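Local coordinates for aspartate semialdehyde dehydrogenase (Francisella tularensis subsp. tularensis, PDB 4WOJ), which probably catalyses the NADPH-dependent reductive dephosphorylation of L-aspartyl-4-phosphate to L-aspartate semialdehyde, a step in lysine, methionine and threonine biosynthesis, at residues Val10-Trp15 with Arg363-Ile368; Asp67-Met72 with His89-Ala94. All blocks are in the same frame, centred on the assembly; numbering follows the deposited sequence.

Both contacts pack against the parallel sheet of the Rossmann-like NAD-binding domain, on opposite faces. In interaction 1 the C-terminal helix 354-369 packs on strand 8-13. Interaction 2 joins two helices, 66-70 and 81-93, further from the centre of the chain, and reaches a partly exposed serine. Strand 74-77 lies between them: Ile74 meets the side chains of interaction 1, and Leu75 those of interaction 2. The chemistry of interaction 1 is wholly apolar. Interaction 2 is mainly leucine on leucine, with one serine hydroxyl beside the leucines. Met72 SD packs 3.4 Å from Gly11 N, where the two contacts touch.

Interaction 1: Val10-Trp15 with Arg363-Ile368; sequences VGFIGW and RVLNII
Val10 on strand 8-13 and Leu365 on the C-terminal helix 354-369 mark the nearest backbone approach, with their CA atoms 9.4 Å apart, so side chains alone fill the gap. The strand is the first of the Rossmann-like NAD-binding domain, and it leads into a glycine-containing turn consistent with the dinucleotide-binding turn of this fold. The helix comes from the far end of the chain and packs on one face of the parallel sheet. Only 89 Å² is buried between the two segments, and all three touching residues are buried in the assembly.

Val10 and Phe12 are two residues apart on the strand and present their side chains on the same face. They also touch each other: Val10 CG1 lies 3.7 Å from Phe12 CZ. The helix therefore meets a continuous apolar surface. Leu365 reaches both residues with its forked end. Its CG is anti to the backbone N (chi1 176°), which carries the fork out from the helix toward the sheet. Branch CD1 takes Val10, and branch CD2 takes Phe12. On Val10 the touching methyl is CG1, which lies 4.1 Å from Leu365 CD1. The other methyl, Val10 CG2, stands farther off, 4.7 Å from Leu365 CD1.

Leu365 also touches Ile74 and Ile101, so the helix spans several strands of the sheet. The Phe12 ring meets the ring of Phe40, their planes about 20° apart. Val10 is held in the sheet by backbone hydrogen bonds to Leu37 and Thr39.

Leu365 CD2 approaches Phe12 at the ring edge, near the ring plane. It is a loose contact: the methyl stands 4.5 Å from Phe12 CE1 and the same distance from Phe12 CZ.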
ATOM      1  N   VAL B  10      -1.221   1.117  40.935  1.00 45.74           N
ATOM      2  CA  VAL B  10      -1.061   0.741  39.538  1.00 42.70           C
ATOM      3  C   VAL B  10       0.381   0.839  39.122  1.00 41.08           C
ATOM      4  O   VAL B  10       1.004   1.888  39.264  1.00 34.05           O
ATOM      5  CB  VAL B  10      -1.867   1.646  38.598  1.00 42.52           C
ATOM      6  CG1 VAL B  10      -1.969   1.003  37.222  1.00 43.23           C
ATOM      7  CG2 VAL B  10      -3.251   1.903  39.157  1.00 43.45           C
ATOM      8  N   GLY B  11       0.885  -0.258  38.564  1.00 41.07           N
ATOM      9  CA  GLY B  11       2.277  -0.353  38.133  1.00 38.94           C
ATOM     10  C   GLY B  11       2.349  -0.299  36.624  1.00 39.55           C
ATOM     11  O   GLY B  11       1.485  -0.830  35.936  1.00 36.84           O
ATOM     12  N   PHE B  12       3.375   0.367  36.116  1.00 40.51           N
ATOM     13  CA  PHE B  12       3.546   0.547  34.681  1.00 40.94           C
ATOM     14  C   PHE B  12       4.854  -0.077  34.188  1.00 42.65           C
ATOM     15  O   PHE B  12       5.941   0.320  34.612  1.00 35.03           O
ATOM     16  CB  PHE B  12       3.489   2.042  34.328  1.00 40.78           C
ATOM     17  CG  PHE B  12       2.158   2.656  34.618  1.00 39.15           C
ATOM     18  CD1 PHE B  12       1.117   2.569  33.684  1.00 38.84           C
ATOM     19  CD2 PHE B  12       1.910   3.242  35.847  1.00 35.98           C
ATOM     20  CE1 PHE B  12      -0.141   3.100  33.972  1.00 38.45           C
ATOM     21  CE2 PHE B  12       0.664   3.788  36.140  1.00 37.20           C
ATOM     22  CZ  PHE B  12      -0.368   3.707  35.207  1.00 37.90           C
ATOM     23  N   ILE B  13       4.723  -1.067  33.301  1.00 43.62           N
ATOM     24  CA  ILE B  13       5.868  -1.622  32.564  1.00 42.43           C
ATOM     25  C   ILE B  13       5.749  -1.260  31.075  1.00 40.93           C
ATOM     26  O   ILE B  13       4.669  -1.224  30.541  1.00 44.06           O
ATOM     27  CB  ILE B  13       5.970  -3.146  32.732  1.00 40.02           C
ATOM     28  CG1 ILE B  13       5.622  -3.558  34.168  1.00 43.42           C
ATOM     29  CG2 ILE B  13       7.384  -3.605  32.411  1.00 40.67           C
ATOM     30  CD1 ILE B  13       4.189  -3.968  34.383  1.00 48.05           C
ATOM     31  N   GLY B  14       6.860  -0.969  30.414  1.00 43.30           N
ATOM     32  CA  GLY B  14       6.842  -0.644  28.975  1.00 42.10           C
ATOM     33  C   GLY B  14       6.871   0.840  28.636  1.00 45.24           C
ATOM     34  O   GLY B  14       6.896   1.210  27.454  1.00 47.41           O
ATOM     35  N   TRP B  15       6.902   1.691  29.664  1.00 41.75           N
ATOM     36  CA  TRP B  15       6.615   3.130  29.490  1.00 44.07           C
ATOM     37  C   TRP B  15       7.681   3.927  28.732  1.00 46.01           C
ATOM     38  O   TRP B  15       7.415   5.034  28.287  1.00 46.35           O
ATOM     39  CB  TRP B  15       6.348   3.793  30.843  1.00 44.91           C
ATOM     40  CG  TRP B  15       7.381   3.530  31.852  1.00 41.80           C
ATOM     41  CD1 TRP B  15       7.385   2.527  32.777  1.00 42.59           C
ATOM     42  CD2 TRP B  15       8.579   4.256  32.036  1.00 42.87           C
ATOM     43  NE1 TRP B  15       8.516   2.582  33.538  1.00 37.44           N
ATOM     44  CE2 TRP B  15       9.273   3.643  33.105  1.00 43.46           C
ATOM     45  CE3 TRP B  15       9.145   5.375  31.407  1.00 45.77           C
ATOM     46  CZ2 TRP B  15      10.490   4.116  33.559  1.00 40.64           C
ATOM     47  CZ3 TRP B  15      10.354   5.839  31.848  1.00 46.89           C
ATOM     48  CH2 TRP B  15      11.018   5.212  32.925  1.00 48.23           C
ATOM     49  N   ARG B 363      -8.017   3.245  28.247  1.00 26.52           N
ATOM     50  CA  ARG B 363      -9.454   3.317  28.469  1.00 28.11           C
ATOM     51  C   ARG B 363     -10.006   2.145  29.312  1.00 28.61           C
ATOM     52  O   ARG B 363     -10.957   2.298  30.062  1.00 31.14           O
ATOM     53  CB  ARG B 363     -10.184   3.440  27.117  1.00 29.64           C
ATOM     54  CG  ARG B 363      -9.946   4.801  26.425  1.00 31.52           C
ATOM     55  CD  ARG B 363     -10.571   4.823  25.031  1.00 31.08           C
ATOM     56  NE  ARG B 363     -12.004   4.612  25.164  1.00 27.93           N
ATOM     57  CZ  ARG B 363     -12.914   5.575  25.229  1.00 30.28           C
ATOM     58  NH1 ARG B 363     -12.589   6.874  25.135  1.00 33.19           N
ATOM     59  NH2 ARG B 363     -14.174   5.249  25.358  1.00 32.18           N
ATOM     60  N   VAL B 364      -9.408   0.975  29.197  1.00 28.27           N
ATOM     61  CA  VAL B 364      -9.854  -0.159  29.989  1.00 24.74           C
ATOM     62  C   VAL B 364      -9.353  -0.030  31.421  1.00 27.12           C
ATOM     63  O   VAL B 364     -10.051  -0.387  32.376  1.00 26.39           O
ATOM     64  CB  VAL B 364      -9.479  -1.494  29.354  1.00 24.01           C
ATOM     65  CG1 VAL B 364      -8.002  -1.828  29.475  1.00 22.67           C
ATOM     66  CG2 VAL B 364     -10.372  -2.603  29.939  1.00 26.14           C
ATOM     67  N   LEU B 365      -8.167   0.540  31.582  1.00 27.85           N
ATOM     68  CA  LEU B 365      -7.691   0.920  32.911  1.00 29.91           C
ATOM     69  C   LEU B 365      -8.737   1.725  33.658  1.00 30.88           C
ATOM     70  O   LEU B 365      -9.015   1.450  34.825  1.00 33.47           O
ATOM     71  CB  LEU B 365      -6.417   1.751  32.799  1.00 30.21           C
ATOM     72  CG  LEU B 365      -5.858   2.287  34.114  1.00 32.85           C
ATOM     73  CD1 LEU B 365      -5.517   1.172  35.090  1.00 33.70           C
ATOM     74  CD2 LEU B 365      -4.632   3.172  33.872  1.00 31.89           C
ATOM     75  N   ASN B 366      -9.324   2.699  32.965  1.00 28.78           N
ATOM     76  CA  ASN B 366     -10.365   3.546  33.531  1.00 29.65           C
ATOM     77  C   ASN B 366     -11.625   2.840  33.930  1.00 29.17           C
ATOM     78  O   ASN B 366     -12.270   3.232  34.906  1.00 31.77           O
ATOM     79  CB  ASN B 366     -10.724   4.660  32.573  1.00 31.18           C
ATOM     80  CG  ASN B 366      -9.689   5.761  32.569  1.00 31.97           C
ATOM     81  OD1 ASN B 366      -8.911   5.895  33.494  1.00 34.20           O
ATOM     82  ND2 ASN B 366      -9.650   6.527  31.504  1.00 34.27           N
ATOM     83  N   ILE B 367     -11.990   1.822  33.163  1.00 30.34           N
ATOM     84  CA  ILE B 367     -13.164   1.004  33.447  1.00 28.86           C
ATOM     85  C   ILE B 367     -12.898   0.151  34.686  1.00 30.78           C
ATOM     86  O   ILE B 367     -13.729   0.034  35.550  1.00 31.80           O
ATOM     87  CB  ILE B 367     -13.507   0.121  32.239  1.00 28.72           C
ATOM     88  CG1 ILE B 367     -13.976   1.007  31.075  1.00 29.06           C
ATOM     89  CG2 ILE B 367     -14.620  -0.872  32.561  1.00 28.00           C
ATOM     90  CD1 ILE B 367     -13.963   0.305  29.729  1.00 28.10           C
ATOM     91  N   ILE B 368     -11.706  -0.398  34.786  1.00 34.84           N
ATOM     92  CA  ILE B 368     -11.310  -1.132  35.965  1.00 34.49           C
ATOM     93  C   ILE B 368     -11.176  -0.233  37.222  1.00 37.49           C
ATOM     94  O   ILE B 368     -11.586  -0.620  38.302  1.00 38.60           O
ATOM     95  CB  ILE B 368     -10.010  -1.895  35.669  1.00 33.53           C
ATOM     96  CG1 ILE B 368     -10.331  -3.015  34.672  1.00 32.18           C
ATOM     97  CG2 ILE B 368      -9.406  -2.472  36.947  1.00 34.66           C
ATOM     98  CD1 ILE B 368      -9.178  -3.445  33.792  1.00 30.43           C
TER

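Interaction 2: Asp67-Met72 with His89-Ala94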
ATOM      1  N   ASP B  67       8.087  -9.720  43.813  1.00 54.10           N
ATOM      2  CA  ASP B  67       7.487  -9.269  45.068  1.00 58.17           C
ATOM      3  C   ASP B  67       6.884  -7.897  44.880  1.00 48.79           C
ATOM      4  O   ASP B  67       5.775  -7.641  45.298  1.00 35.91           O
ATOM      5  CB  ASP B  67       8.521  -9.222  46.204  1.00 66.95           C
ATOM      6  CG  ASP B  67       8.604 -10.527  46.977  1.00 74.63           C
ATOM      7  OD1 ASP B  67       8.525 -11.606  46.344  1.00 78.69           O
ATOM      8  OD2 ASP B  67       8.756 -10.467  48.219  1.00 79.21           O
ATOM      9  N   GLN B  68       7.662  -7.019  44.265  1.00 53.17           N
ATOM     10  CA  GLN B  68       7.279  -5.617  44.083  1.00 51.41           C
ATOM     11  C   GLN B  68       6.065  -5.523  43.175  1.00 47.82           C
ATOM     12  O   GLN B  68       5.130  -4.787  43.469  1.00 44.11           O
ATOM     13  CB  GLN B  68       8.460  -4.803  43.527  1.00 52.55           C
ATOM     14  CG  GLN B  68       9.634  -4.698  44.511  1.00 55.52           C
ATOM     15  CD  GLN B  68      10.715  -3.689  44.095  1.00 52.72           C
ATOM     16  OE1 GLN B  68      11.387  -3.833  43.059  1.00 50.25           O
ATOM     17  NE2 GLN B  68      10.897  -2.682  44.915  1.00 55.62           N
ATOM     18  N   LEU B  69       6.076  -6.293  42.086  1.00 48.92           N
ATOM     19  CA  LEU B  69       4.930  -6.363  41.164  1.00 49.53           C
ATOM     20  C   LEU B  69       3.663  -6.846  41.883  1.00 43.56           C
ATOM     21  O   LEU B  69       2.588  -6.295  41.688  1.00 41.29           O
ATOM     22  CB  LEU B  69       5.224  -7.313  39.996  1.00 53.31           C
ATOM     23  CG  LEU B  69       6.232  -6.893  38.930  1.00 53.34           C
ATOM     24  CD1 LEU B  69       6.533  -8.084  38.039  1.00 51.99           C
ATOM     25  CD2 LEU B  69       5.704  -5.733  38.106  1.00 56.08           C
ATOM     26  N   SER B  70       3.826  -7.851  42.732  1.00 38.58           N
ATOM     27  CA  SER B  70       2.715  -8.448  43.499  1.00 43.95           C
ATOM     28  C   SER B  70       1.873  -7.481  44.321  1.00 43.62           C
ATOM     29  O   SER B  70       0.687  -7.711  44.542  1.00 48.25           O
ATOM     30  CB  SER B  70       3.250  -9.508  44.458  1.00 44.19           C
ATOM     31  OG  SER B  70       3.910 -10.545  43.750  1.00 47.44           O
ATOM     32  N   SER B  71       2.476  -6.409  44.794  1.00 46.54           N
ATOM     33  CA  SER B  71       1.746  -5.435  45.626  1.00 47.39           C
ATOM     34  C   SER B  71       0.836  -4.502  44.808  1.00 44.15           C
ATOM     35  O   SER B  71      -0.093  -3.925  45.368  1.00 42.26           O
ATOM     36  CB  SER B  71       2.731  -4.591  46.422  1.00 45.03           C
ATOM     37  OG  SER B  71       3.778  -4.192  45.556  1.00 48.99           O
ATOM     38  N   MET B  72       1.107  -4.350  43.507  1.00 40.88           N
ATOM     39  CA  MET B  72       0.233  -3.548  42.633  1.00 38.84           C
ATOM     40  C   MET B  72      -1.132  -4.242  42.480  1.00 37.82           C
ATOM     41  O   MET B  72      -1.218  -5.450  42.368  1.00 33.16           O
ATOM     42  CB  MET B  72       0.845  -3.327  41.253  1.00 38.86           C
ATOM     43  CG  MET B  72       2.202  -2.631  41.229  1.00 41.34           C
ATOM     44  SD  MET B  72       2.155  -0.883  41.706  1.00 40.56           S
ATOM     45  CE  MET B  72       2.695  -1.071  43.406  1.00 44.17           C
ATOM     46  N   HIS B  89       3.047 -15.559  34.111  1.00 51.45           N
ATOM     47  CA  HIS B  89       2.746 -16.861  34.719  1.00 58.61           C
ATOM     48  C   HIS B  89       3.302 -16.978  36.143  1.00 54.49           C
ATOM     49  O   HIS B  89       2.630 -17.526  37.028  1.00 47.96           O
ATOM     50  CB  HIS B  89       3.244 -18.020  33.849  1.00 62.51           C
ATOM     51  CG  HIS B  89       4.735 -18.121  33.773  1.00 74.18           C
ATOM     52  ND1 HIS B  89       5.497 -17.322  32.945  1.00 77.25           N
ATOM     53  CD2 HIS B  89       5.605 -18.927  34.428  1.00 77.44           C
ATOM     54  CE1 HIS B  89       6.772 -17.642  33.084  1.00 76.92           C
ATOM     55  NE2 HIS B  89       6.863 -18.610  33.979  1.00 78.88           N
ATOM     56  N   LYS B  90       4.508 -16.454  36.350  1.00 54.29           N
ATOM     57  CA  LYS B  90       5.120 -16.392  37.695  1.00 60.63           C
ATOM     58  C   LYS B  90       4.255 -15.670  38.728  1.00 60.63           C
ATOM     59  O   LYS B  90       4.195 -16.079  39.888  1.00 66.12           O
ATOM     60  CB  LYS B  90       6.475 -15.688  37.652  1.00 61.97           C
ATOM     61  CG  LYS B  90       7.586 -16.471  36.974  1.00 66.56           C
ATOM     62  CD  LYS B  90       8.918 -15.740  37.114  1.00 72.66           C
ATOM     63  CE  LYS B  90       9.910 -16.059  36.001  1.00 79.73           C
ATOM     64  NZ  LYS B  90       9.933 -17.478  35.538  1.00 84.37           N
ATOM     65  N   LEU B  91       3.609 -14.590  38.302  1.00 55.36           N
ATOM     66  CA  LEU B  91       2.695 -13.843  39.156  1.00 52.59           C
ATOM     67  C   LEU B  91       1.456 -14.641  39.525  1.00 50.74           C
ATOM     68  O   LEU B  91       1.031 -14.617  40.673  1.00 50.75           O
ATOM     69  CB  LEU B  91       2.265 -12.533  38.493  1.00 54.03           C
ATOM     70  CG  LEU B  91       3.376 -11.493  38.336  1.00 55.73           C
ATOM     71  CD1 LEU B  91       2.961 -10.398  37.366  1.00 55.95           C
ATOM     72  CD2 LEU B  91       3.757 -10.897  39.687  1.00 57.67           C
ATOM     73  N   ARG B  92       0.848 -15.318  38.560  1.00 49.44           N
ATOM     74  CA  ARG B  92      -0.369 -16.087  38.875  1.00 51.90           C
ATOM     75  C   ARG B  92       0.016 -17.306  39.716  1.00 55.32           C
ATOM     76  O   ARG B  92      -0.637 -17.612  40.708  1.00 56.11           O
ATOM     77  CB  ARG B  92      -1.141 -16.505  37.614  1.00 50.24           C
ATOM     78  CG  ARG B  92      -1.693 -15.364  36.764  1.00 44.82           C
ATOM     79  CD  ARG B  92      -2.814 -14.598  37.443  1.00 42.87           C
ATOM     80  NE  ARG B  92      -3.307 -13.530  36.566  1.00 44.54           N
ATOM     81  CZ  ARG B  92      -3.734 -12.330  36.968  1.00 44.07           C
ATOM     82  NH1 ARG B  92      -3.760 -12.009  38.262  1.00 48.15           N
ATOM     83  NH2 ARG B  92      -4.141 -11.432  36.072  1.00 40.29           N
ATOM     84  N   GLU B  93       1.106 -17.962  39.315  1.00 62.38           N
ATOM     85  CA  GLU B  93       1.749 -19.049  40.089  1.00 65.20           C
ATOM     86  C   GLU B  93       2.085 -18.636  41.523  1.00 60.27           C
ATOM     87  O   GLU B  93       2.054 -19.455  42.433  1.00 57.45           O
ATOM     88  CB  GLU B  93       3.053 -19.504  39.415  1.00 69.22           C
ATOM     89  CG  GLU B  93       2.886 -20.434  38.212  1.00 71.04           C
ATOM     90  CD  GLU B  93       4.225 -20.799  37.583  1.00 78.23           C
ATOM     91  OE1 GLU B  93       5.254 -20.199  37.991  1.00 82.09           O
ATOM     92  OE2 GLU B  93       4.260 -21.685  36.695  1.00 73.55           O
ATOM     93  N   ALA B  94       2.432 -17.365  41.701  1.00 59.42           N
ATOM     94  CA  ALA B  94       2.730 -16.802  43.024  1.00 53.86           C
ATOM     95  C   ALA B  94       1.510 -16.177  43.705  1.00 53.41           C
ATOM     96  O   ALA B  94       1.676 -15.336  44.576  1.00 51.77           O
ATOM     97  CB  ALA B  94       3.855 -15.784  42.914  1.00 56.20           C
TER
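Leu91 points from helix 81-93 at Leu69 and Ser70 of helix 66-70, and its two methyls do different work. The backbones are nearest at Ser70 and Leu91, whose CA atoms are 6.9 Å apart. CD2 of Leu91 does most of the touching. It rests 3.9 Å from Leu69 CB, close to the backbone of the shorter helix. Leu91 CD1 is farther from that atom, 4.6 Å from Leu69 CB. It meets instead the end of the Leu69 side chain, with Leu91 CD1 4.3 Å from Leu69 CD1. Leu69 CD1 is equally far from Leu91 CD2, so it faces the whole fork of Leu91.

Leu91 CG lies anti to its carbonyl carbon (chi1 -68°), and this sends the fork across to Leu69. Leu69 CD2 is the farther branch, 5.5 Å from Leu91 CD1.

The two helices flank strand 74-77 in sequence, within the Rossmann-like domain. Helix 66-70 leads into that strand. Helix 81-93 makes the beta-alpha-beta crossover from it to strand 99-102. Leu69 and Leu91 both rest on Leu75 of the strand between them, and Leu91 also touches Trp96 and Trp100. Next to Leu91, Arg92 forms a salt bridge with Asp135 and hydrogen-bonds to Trp96 O and Gly98 O, tying the helix to the loop that follows it.

On the shorter helix, Ser71 OG closes the last turn with a short 2.6 Å hydrogen bond to Gln68 O. The donor sits 28° from the carbonyl plane.

Ser70 is partly exposed, beside the leucine pair. Its OG is hydrogen-bonded to Ile66 O, one turn back in its own helix. The hydroxyl thus has a polar partner while an apolar methyl lies alongside, with Leu91 CD2 4.1 Å from Ser70 OG.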